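Local coordinates for shikimate dehydrogenase (NADP(+)) (Thermus thermophilus, PDB 2D5C), which catalyses the reversible NADPH-linked reduction of 3-dehydroshikimate to shikimate, the fourth step of the pathway to chorismate and the aromatic amino acids, at residues A[1-11]-A[29-39]; A[202-211]-A[225-233]. One frame throughout, in Å; residues are numbered along the deposited sequence.

Contact 1 (A[1-11]-A[29-39]); sequences MLRFAVLGHPV and LEGSYEAWDTP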
loop_
_atom_site.group_PDB
_atom_site.type_symbol
_atom_site.label_atom_id
_atom_site.label_comp_id
_atom_site.label_asym_id
_atom_site.label_seq_id
_atom_site.Cartn_x
_atom_site.Cartn_y
_atom_site.Cartn_z
ATOM N N MET A 1 -15.648 1.700 -5.291
ATOM C CA MET A 1 -14.808 2.894 -5.575
ATOM C C MET A 1 -13.890 3.263 -4.410
ATOM O O MET A 1 -14.050 2.790 -3.289
ATOM C CB MET A 1 -15.695 4.086 -5.947
ATOM C CG MET A 1 -16.919 4.270 -5.068
ATOM S SD MET A 1 -17.871 5.749 -5.513
ATOM C CE MET A 1 -18.672 5.207 -7.039
ATOM N N LEU A 2 -12.924 4.121 -4.703
ATOM C CA LEU A 2 -11.940 4.573 -3.731
ATOM C C LEU A 2 -12.547 5.431 -2.625
ATOM O O LEU A 2 -13.196 6.432 -2.902
ATOM C CB LEU A 2 -10.850 5.355 -4.470
ATOM C CG LEU A 2 -10.073 4.521 -5.489
ATOM C CD1 LEU A 2 -9.355 5.416 -6.489
ATOM C CD2 LEU A 2 -9.084 3.634 -4.746
ATOM N N ARG A 3 -12.327 5.033 -1.373
ATOM C CA ARG A 3 -12.843 5.769 -0.228
ATOM C C ARG A 3 -11.674 6.367 0.543
ATOM O O ARG A 3 -10.869 5.634 1.122
ATOM C CB ARG A 3 -13.645 4.851 0.702
ATOM C CG ARG A 3 -14.898 4.249 0.083
ATOM C CD ARG A 3 -15.751 5.318 -0.570
ATOM N NE ARG A 3 -16.925 4.763 -1.237
ATOM C CZ ARG A 3 -17.595 5.392 -2.196
ATOM N NH1 ARG A 3 -17.203 6.593 -2.602
ATOM N NH2 ARG A 3 -18.659 4.825 -2.749
ATOM N N PHE A 4 -11.587 7.693 0.536
ATOM C CA PHE A 4 -10.519 8.412 1.224
ATOM C C PHE A 4 -11.090 9.381 2.251
ATOM O O PHE A 4 -12.294 9.639 2.277
ATOM C CB PHE A 4 -9.682 9.204 0.216
ATOM C CG PHE A 4 -9.009 8.356 -0.821
ATOM C CD1 PHE A 4 -9.254 8.567 -2.173
ATOM C CD2 PHE A 4 -8.112 7.362 -0.448
ATOM C CE1 PHE A 4 -8.615 7.803 -3.147
ATOM C CE2 PHE A 4 -7.466 6.587 -1.409
ATOM C CZ PHE A 4 -7.716 6.808 -2.767
ATOM N N ALA A 5 -10.219 9.923 3.098
ATOM C CA ALA A 5 -10.657 10.881 4.105
ATOM C C ALA A 5 -9.478 11.573 4.765
ATOM O O ALA A 5 -8.353 11.077 4.719
ATOM C CB ALA A 5 -11.503 10.172 5.173
ATOM N N VAL A 6 -9.738 12.741 5.345
ATOM C CA VAL A 6 -8.720 13.472 6.091
ATOM C C VAL A 6 -9.256 13.420 7.519
ATOM O O VAL A 6 -10.400 13.805 7.777
ATOM C CB VAL A 6 -8.561 14.953 5.634
ATOM C CG1 VAL A 6 -9.883 15.714 5.778
ATOM C CG2 VAL A 6 -7.472 15.631 6.467
ATOM N N LEU A 7 -8.445 12.901 8.434
ATOM C CA LEU A 7 -8.835 12.779 9.833
ATOM C C LEU A 7 -8.111 13.828 10.668
ATOM O O LEU A 7 -6.916 14.062 10.484
ATOM C CB LEU A 7 -8.485 11.386 10.363
ATOM C CG LEU A 7 -8.983 10.177 9.565
ATOM C CD1 LEU A 7 -8.471 8.898 10.212
ATOM C CD2 LEU A 7 -10.504 10.181 9.503
ATOM N N GLY A 8 -8.836 14.455 11.587
ATOM C CA GLY A 8 -8.220 15.469 12.419
ATOM C C GLY A 8 -9.235 16.289 13.189
ATOM O O GLY A 8 -10.402 15.911 13.318
ATOM N N HIS A 9 -8.777 17.416 13.706
ATOM C CA HIS A 9 -9.632 18.299 14.478
ATOM C C HIS A 9 -8.933 19.636 14.665
ATOM O O HIS A 9 -7.910 19.722 15.347
ATOM C CB HIS A 9 -9.928 17.682 15.843
ATOM C CG HIS A 9 -10.833 18.518 16.687
ATOM N ND1 HIS A 9 -12.160 18.717 16.376
ATOM C CD2 HIS A 9 -10.594 19.245 17.803
ATOM C CE1 HIS A 9 -12.700 19.534 17.262
ATOM N NE2 HIS A 9 -11.771 19.869 18.139
ATOM N N PRO A 10 -9.474 20.703 14.057
ATOM C CA PRO A 10 -10.679 20.717 13.222
ATOM C C PRO A 10 -10.372 20.360 11.765
ATOM O O PRO A 10 -9.283 20.639 11.265
ATOM C CB PRO A 10 -11.160 22.152 13.368
ATOM C CG PRO A 10 -9.872 22.900 13.347
ATOM C CD PRO A 10 -8.970 22.074 14.257
ATOM N N VAL A 11 -11.341 19.757 11.081
ATOM C CA VAL A 11 -11.148 19.383 9.685
ATOM C C VAL A 11 -12.291 19.825 8.777
ATOM O O VAL A 11 -12.213 19.676 7.556
ATOM C CB VAL A 11 -10.953 17.856 9.533
ATOM C CG1 VAL A 11 -9.651 17.435 10.195
ATOM C CG2 VAL A 11 -12.132 17.109 10.149
ATOM N N LEU A 29 -11.442 8.290 -12.071
ATOM C CA LEU A 29 -11.696 7.292 -11.041
ATOM C C LEU A 29 -12.930 7.621 -10.222
ATOM O O LEU A 29 -13.228 8.785 -9.964
ATOM C CB LEU A 29 -10.497 7.196 -10.088
ATOM C CG LEU A 29 -9.156 6.921 -10.752
ATOM C CD1 LEU A 29 -8.015 7.243 -9.788
ATOM C CD2 LEU A 29 -9.112 5.471 -11.180
ATOM N N GLU A 30 -13.643 6.584 -9.801
ATOM C CA GLU A 30 -14.818 6.776 -8.972
ATOM C C GLU A 30 -14.383 6.660 -7.515
ATOM O O GLU A 30 -13.661 5.737 -7.141
ATOM C CB GLU A 30 -15.881 5.725 -9.296
ATOM C CG GLU A 30 -16.428 5.841 -10.715
ATOM C CD GLU A 30 -17.563 4.873 -10.988
ATOM O OE1 GLU A 30 -18.590 4.949 -10.279
ATOM O OE2 GLU A 30 -17.425 4.040 -11.912
ATOM N N GLY A 31 -14.810 7.610 -6.700
ATOM C CA GLY A 31 -14.440 7.580 -5.302
ATOM C C GLY A 31 -14.847 8.838 -4.572
ATOM O O GLY A 31 -15.416 9.763 -5.157
ATOM N N SER A 32 -14.551 8.875 -3.281
ATOM C CA SER A 32 -14.892 10.019 -2.461
ATOM C C SER A 32 -13.759 10.302 -1.497
ATOM O O SER A 32 -12.936 9.434 -1.222
ATOM C CB SER A 32 -16.175 9.745 -1.679
ATOM O OG SER A 32 -16.044 8.569 -0.897
ATOM N N TYR A 33 -13.735 11.530 -0.995
ATOM C CA TYR A 33 -12.734 11.992 -0.044
ATOM C C TYR A 33 -13.487 12.954 0.870
ATOM O O TYR A 33 -13.821 14.072 0.467
ATOM C CB TYR A 33 -11.601 12.730 -0.773
ATOM C CG TYR A 33 -10.437 13.107 0.120
ATOM C CD1 TYR A 33 -10.600 14.020 1.164
ATOM C CD2 TYR A 33 -9.178 12.516 -0.051
ATOM C CE1 TYR A 33 -9.542 14.336 2.024
ATOM C CE2 TYR A 33 -8.111 12.823 0.802
ATOM C CZ TYR A 33 -8.302 13.732 1.836
ATOM O OH TYR A 33 -7.267 14.037 2.699
ATOM N N GLU A 34 -13.754 12.505 2.093
ATOM C CA GLU A 34 -14.490 13.285 3.084
ATOM C C GLU A 34 -13.618 13.770 4.242
ATOM O O GLU A 34 -12.511 13.269 4.465
ATOM C CB GLU A 34 -15.620 12.432 3.664
ATOM C CG GLU A 34 -15.105 11.151 4.328
ATOM C CD GLU A 34 -16.118 10.483 5.240
ATOM O OE1 GLU A 34 -16.561 11.125 6.216
ATOM O OE2 GLU A 34 -16.462 9.310 4.985
ATOM N N ALA A 35 -14.133 14.752 4.976
ATOM C CA ALA A 35 -13.455 15.291 6.146
ATOM C C ALA A 35 -14.163 14.646 7.333
ATOM O O ALA A 35 -15.376 14.784 7.477
ATOM C CB ALA A 35 -13.608 16.803 6.198
ATOM N N TRP A 36 -13.419 13.933 8.172
ATOM C CA TRP A 36 -14.007 13.251 9.321
ATOM C C TRP A 36 -13.388 13.753 10.617
ATOM O O TRP A 36 -12.260 13.394 10.952
ATOM C CB TRP A 36 -13.782 11.741 9.189
ATOM C CG TRP A 36 -14.598 10.880 10.107
ATOM C CD1 TRP A 36 -15.358 11.285 11.169
ATOM C CD2 TRP A 36 -14.717 9.453 10.054
ATOM N NE1 TRP A 36 -15.940 10.200 11.777
ATOM C CE2 TRP A 36 -15.562 9.064 11.114
ATOM C CE3 TRP A 36 -14.189 8.466 9.213
ATOM C CZ2 TRP A 36 -15.893 7.728 11.356
ATOM C CZ3 TRP A 36 -14.519 7.136 9.454
ATOM C CH2 TRP A 36 -15.363 6.781 10.518
ATOM N N ASP A 37 -14.132 14.580 11.347
ATOM C CA ASP A 37 -13.638 15.131 12.605
ATOM C C ASP A 37 -13.213 14.005 13.537
ATOM O O ASP A 37 -14.024 13.152 13.912
ATOM C CB ASP A 37 -14.719 15.979 13.282
ATOM C CG ASP A 37 -14.186 16.750 14.472
ATOM O OD1 ASP A 37 -13.433 17.725 14.261
ATOM O OD2 ASP A 37 -14.513 16.378 15.620
ATOM N N THR A 38 -11.938 14.012 13.912
ATOM C CA THR A 38 -11.389 12.982 14.778
ATOM C C THR A 38 -10.498 13.545 15.876
ATOM O O THR A 38 -9.368 13.967 15.622
ATOM C CB THR A 38 -10.563 11.956 13.958
ATOM O OG1 THR A 38 -11.405 11.350 12.969
ATOM C CG2 THR A 38 -10.006 10.864 14.864
ATOM N N PRO A 39 -11.013 13.588 17.113
ATOM C CA PRO A 39 -10.228 14.104 18.238
ATOM C C PRO A 39 -9.233 13.027 18.656
ATOM O O PRO A 39 -9.484 11.839 18.461
ATOM C CB PRO A 39 -11.284 14.346 19.319
ATOM C CG PRO A 39 -12.536 14.590 18.528
ATOM C CD PRO A 39 -12.442 13.523 17.470
HETATM O O HOH W 1 -14.941 9.127 1.552
HETATM O O HOH W 2 -14.186 19.561 12.504
#
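F4 and Y33 sit opposite each other on two neighbouring parallel strands, 2-8 and 31-37, whose axes approach to 4.4 Å. Helix 16-26 connects the strands, making a beta-alpha-beta unit in the domain that binds shikimate, with 31-37 at the edge of the sheet. Packing is closest on the face carrying L2, F4, Y33, V6 and A35. The Y33 ring lies back over strand 2-8, its first torsion (chi1 -173°) turning CG away from the backbone N: its CD2 comes to 3.4 Å from F4 CB, the backbone between F4 and A5 runs across one ring face, and its OH reaches V6 CB at 3.3 Å. That hydroxyl is hydrogen-bonded to N58, while H20 stacks on the ring and W243 on that of F4. V6 also touches the bound shikimate, so this tight face ends in the substrate pocket. On the other face L7 CD2 lies alongside W36 CB at 3.6 Å, and helix 43-53 covers L7.

Backbone bonds join W36 N to V6 O and E34 N to F4 O. F4 O has a second donor in a water that also bonds S32 OG. Here, among R3, S32 and E34, the contact is looser and polar; R3 NH1 reaches S32 OG at 2.9 Å, but the serine oxygen is tilted out of the guanidinium plane and the bond is bent. Just past the end of strand 2-8, the exposed H9 closes the other extremity, its ND1 donating to the syn lone pair of D37 OD1 at 2.7 Å; the oxygen lies in the imidazole plane, which is turned 73° from the carboxylate, and a water bridges this same OD1 to V11 N.

Contact 2 (A[202-211]-A[225-233]); sequences AVDLVYRPLW and VQTGLPMLA. With SO4 (sulfate ion), chain D.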
loop_
_atom_site.group_PDB
_atom_site.type_symbol
_atom_site.label_atom_id
_atom_site.label_comp_id
_atom_site.label_asym_id
_atom_site.label_seq_id
_atom_site.Cartn_x
_atom_site.Cartn_y
_atom_site.Cartn_z
ATOM N N ALA A 202 10.747 33.384 1.855
ATOM C CA ALA A 202 9.934 32.954 2.991
ATOM C C ALA A 202 8.769 32.100 2.511
ATOM O O ALA A 202 8.176 32.361 1.460
ATOM C CB ALA A 202 9.411 34.165 3.765
ATOM N N VAL A 203 8.456 31.062 3.280
ATOM C CA VAL A 203 7.360 30.160 2.950
ATOM C C VAL A 203 6.520 29.966 4.200
ATOM O O VAL A 203 7.070 29.824 5.294
ATOM C CB VAL A 203 7.891 28.783 2.490
ATOM C CG1 VAL A 203 6.729 27.872 2.125
ATOM C CG2 VAL A 203 8.841 28.970 1.291
ATOM N N ASP A 204 5.198 30.005 4.050
ATOM C CA ASP A 204 4.311 29.824 5.203
ATOM C C ASP A 204 3.432 28.602 4.955
ATOM O O ASP A 204 2.808 28.490 3.902
ATOM C CB ASP A 204 3.427 31.076 5.413
ATOM C CG ASP A 204 2.822 31.152 6.821
ATOM O OD1 ASP A 204 2.734 30.100 7.488
ATOM O OD2 ASP A 204 2.414 32.258 7.268
ATOM N N LEU A 205 3.405 27.673 5.911
ATOM C CA LEU A 205 2.579 26.481 5.788
ATOM C C LEU A 205 1.121 26.817 6.119
ATOM O O LEU A 205 0.211 26.102 5.700
ATOM C CB LEU A 205 3.074 25.368 6.728
ATOM C CG LEU A 205 4.539 24.943 6.600
ATOM C CD1 LEU A 205 4.756 23.597 7.298
ATOM C CD2 LEU A 205 4.907 24.839 5.144
ATOM N N VAL A 206 0.914 27.886 6.888
ATOM C CA VAL A 206 -0.435 28.331 7.241
ATOM C C VAL A 206 -1.024 28.951 5.980
ATOM O O VAL A 206 -0.387 29.813 5.351
ATOM C CB VAL A 206 -0.422 29.419 8.347
ATOM C CG1 VAL A 206 -1.825 30.047 8.495
ATOM C CG2 VAL A 206 0.023 28.816 9.673
ATOM N N TYR A 207 -2.221 28.508 5.598
ATOM C CA TYR A 207 -2.879 29.051 4.411
ATOM C C TYR A 207 -4.286 29.589 4.707
ATOM O O TYR A 207 -5.087 29.793 3.798
ATOM C CB TYR A 207 -2.909 28.014 3.279
ATOM C CG TYR A 207 -3.540 26.694 3.647
ATOM C CD1 TYR A 207 -4.922 26.569 3.767
ATOM C CD2 TYR A 207 -2.751 25.573 3.902
ATOM C CE1 TYR A 207 -5.506 25.358 4.136
ATOM C CE2 TYR A 207 -3.319 24.363 4.271
ATOM C CZ TYR A 207 -4.694 24.261 4.387
ATOM O OH TYR A 207 -5.252 23.062 4.756
ATOM N N ARG A 208 -4.568 29.815 5.987
ATOM C CA ARG A 208 -5.834 30.402 6.435
ATOM C C ARG A 208 -5.507 31.458 7.477
ATOM O O ARG A 208 -5.258 31.138 8.642
ATOM C CB ARG A 208 -6.755 29.348 7.066
ATOM C CG ARG A 208 -7.550 28.517 6.073
ATOM C CD ARG A 208 -8.618 27.697 6.797
ATOM N NE ARG A 208 -9.494 26.976 5.875
ATOM C CZ ARG A 208 -10.365 27.558 5.054
ATOM N NH1 ARG A 208 -10.486 28.879 5.038
ATOM N NH2 ARG A 208 -11.113 26.817 4.244
ATOM N N PRO A 209 -5.489 32.741 7.081
ATOM C CA PRO A 209 -5.740 33.309 5.752
ATOM C C PRO A 209 -4.637 32.930 4.759
ATOM O O PRO A 209 -3.549 32.527 5.172
ATOM C CB PRO A 209 -5.760 34.802 6.035
ATOM C CG PRO A 209 -4.726 34.934 7.113
ATOM C CD PRO A 209 -5.073 33.789 8.029
ATOM N N LEU A 210 -4.906 33.064 3.461
ATOM C CA LEU A 210 -3.897 32.728 2.452
ATOM C C LEU A 210 -2.681 33.643 2.598
ATOM O O LEU A 210 -1.540 33.177 2.671
ATOM C CB LEU A 210 -4.472 32.850 1.036
ATOM C CG LEU A 210 -3.527 32.505 -0.118
ATOM C CD1 LEU A 210 -3.092 31.034 -0.014
ATOM C CD2 LEU A 210 -4.222 32.756 -1.461
ATOM N N TRP A 211 -2.923 34.950 2.622
ATOM C CA TRP A 211 -1.843 35.908 2.789
ATOM C C TRP A 211 -1.773 36.336 4.237
ATOM O O TRP A 211 -2.367 37.329 4.646
ATOM C CB TRP A 211 -2.038 37.103 1.856
ATOM C CG TRP A 211 -1.771 36.697 0.450
ATOM C CD1 TRP A 211 -2.692 36.362 -0.500
ATOM C CD2 TRP A 211 -0.483 36.437 -0.130
ATOM N NE1 TRP A 211 -2.057 35.904 -1.632
ATOM C CE2 TRP A 211 -0.702 35.941 -1.431
ATOM C CE3 TRP A 211 0.833 36.574 0.329
ATOM C CZ2 TRP A 211 0.350 35.581 -2.286
ATOM C CZ3 TRP A 211 1.882 36.214 -0.521
ATOM C CH2 TRP A 211 1.630 35.724 -1.814
ATOM N N VAL A 225 8.404 35.158 -1.842
ATOM C CA VAL A 225 7.506 34.376 -0.991
ATOM C C VAL A 225 6.674 33.310 -1.681
ATOM O O VAL A 225 6.452 33.350 -2.889
ATOM C CB VAL A 225 6.495 35.292 -0.220
ATOM C CG1 VAL A 225 7.234 36.278 0.666
ATOM C CG2 VAL A 225 5.580 36.014 -1.206
ATOM N N GLN A 226 6.215 32.347 -0.886
ATOM C CA GLN A 226 5.350 31.286 -1.382
ATOM C C GLN A 226 4.319 30.966 -0.310
ATOM O O GLN A 226 4.659 30.839 0.863
ATOM C CB GLN A 226 6.140 30.019 -1.715
ATOM C CG GLN A 226 5.252 28.932 -2.312
ATOM C CD GLN A 226 6.021 27.692 -2.709
ATOM O OE1 GLN A 226 6.593 27.004 -1.860
ATOM N NE2 GLN A 226 6.047 27.402 -4.006
ATOM N N THR A 227 3.057 30.849 -0.712
ATOM C CA THR A 227 1.986 30.537 0.228
ATOM C C THR A 227 2.043 29.049 0.548
ATOM O O THR A 227 2.891 28.333 0.023
ATOM C CB THR A 227 0.594 30.833 -0.355
ATOM O OG1 THR A 227 0.340 29.930 -1.434
ATOM C CG2 THR A 227 0.513 32.285 -0.860
ATOM N N GLY A 228 1.133 28.598 1.403
ATOM C CA GLY A 228 1.114 27.199 1.791
ATOM C C GLY A 228 0.362 26.301 0.831
ATOM O O GLY A 228 0.358 25.084 1.004
ATOM N N LEU A 229 -0.263 26.874 -0.196
ATOM C CA LEU A 229 -1.019 26.051 -1.132
ATOM C C LEU A 229 -0.179 25.096 -1.985
ATOM O O LEU A 229 -0.569 23.942 -2.190
ATOM C CB LEU A 229 -1.893 26.922 -2.043
ATOM C CG LEU A 229 -3.055 27.695 -1.408
ATOM C CD1 LEU A 229 -3.939 28.256 -2.527
ATOM C CD2 LEU A 229 -3.871 26.789 -0.496
ATOM N N PRO A 230 0.971 25.558 -2.513
ATOM C CA PRO A 230 1.763 24.632 -3.321
ATOM C C PRO A 230 2.158 23.372 -2.541
ATOM O O PRO A 230 2.094 22.266 -3.083
ATOM C CB PRO A 230 2.961 25.477 -3.739
ATOM C CG PRO A 230 2.338 26.854 -3.871
ATOM C CD PRO A 230 1.501 26.931 -2.620
ATOM N N MET A 231 2.565 23.526 -1.280
ATOM C CA MET A 231 2.944 22.359 -0.474
ATOM C C MET A 231 1.711 21.496 -0.208
ATOM O O MET A 231 1.782 20.266 -0.241
ATOM C CB MET A 231 3.545 22.787 0.870
ATOM C CG MET A 231 3.993 21.615 1.744
ATOM S SD MET A 231 4.757 22.179 3.288
ATOM C CE MET A 231 4.814 20.643 4.246
ATOM N N LEU A 232 0.577 22.139 0.058
ATOM C CA LEU A 232 -0.648 21.396 0.329
ATOM C C LEU A 232 -0.991 20.506 -0.867
ATOM O O LEU A 232 -1.339 19.329 -0.710
ATOM C CB LEU A 232 -1.806 22.364 0.608
ATOM C CG LEU A 232 -3.161 21.728 0.939
ATOM C CD1 LEU A 232 -3.046 20.898 2.199
ATOM C CD2 LEU A 232 -4.211 22.823 1.125
ATOM N N ALA A 233 -0.876 21.075 -2.061
ATOM C CA ALA A 233 -1.183 20.358 -3.301
ATOM C C ALA A 233 -0.217 19.218 -3.594
ATOM O O ALA A 233 -0.633 18.136 -4.024
ATOM C CB ALA A 233 -1.190 21.322 -4.473
HETATM S S SO4 D . 1.835 31.276 -4.560
HETATM O O1 SO4 D . 0.488 30.448 -4.182
HETATM O O2 SO4 D . 2.310 30.677 -5.790
HETATM O O3 SO4 D . 1.558 32.550 -4.688
HETATM O O4 SO4 D . 2.739 30.938 -3.489
HETATM O O HOH W 3 0.679 24.056 3.650
HETATM O O HOH W 4 -0.235 30.729 2.669
#
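L232 CD2 rests over one face of the Y207 ring, 3.9 Å from its centroid and 27° off the normal, a CH-pi contact displaced toward the CZ-CE2 side. L229 CD2 approaches the same tyrosine nearer its root, at CB. L210 CD1 packs against L229 CG at 3.6 Å and also meets T227 CB. L205 CD2 and M231 SD form a separate apolar pair across the start of helix 229-244. Y207 belongs to the shikimate site, and its OH lies close to substrate O3; an alanine here would probably leave the L232 methyl without its aromatic cover and take away the hydroxyl that lies close to substrate O3.

Strands 201-204 and 224-226, joined through helix 213-220, form a beta-alpha-beta unit at one edge of the parallel Rossmann-type sheet. Q226 N donates to A202 O at 3.1 Å, and D204 N makes a weak bond to Q226 O. Beyond the strands the backbones stay close, the CA atoms of L205 and G228 4.3 Å apart; both residues belong to the NADP(+) site. G228 CA lies 3.0 Å from D204 O. Two waters fill in here: one donates to L205 O and G228 O, the other accepts from G228 N and donates to V206 O and L210 O.

Farther out, T227 CG2 stands over the six-membered ring of W211, 3.8 Å from its centroid, while V225 CG2 meets the ring edge. T227 OG1 lies between its backbone N and carbonyl carbon (chi1 67°), from where it weakly caps L229 N and donates to sulfate O1 at 2.8 Å. The sulfate, probably from the crystallisation liquor, takes a nearly straight bond at O4 from T227 N (167°), and R258 supplies a further donor.

Contacts 1 and 2 each join the strands of a beta-alpha-beta unit at a sheet edge, one in the substrate-binding domain and one in the nucleotide-binding domain. Their centres are 22 Å apart and their nearest atoms about 8 Å, without touching. Contact 1 is partly buried and rests on seven parallel residue pairings; M1, H9 and E30 are exposed, and the second subunit packs on L2 and L29. Contact 2 is buried, has just two pairings, and depends more on loops, waters and a helix start, with no other chain touching it. Helix 229-244 ties them together: its beginning belongs to contact 2, while W243 and T244 pack on contact 1. V6 and Y207 bring both to shikimate.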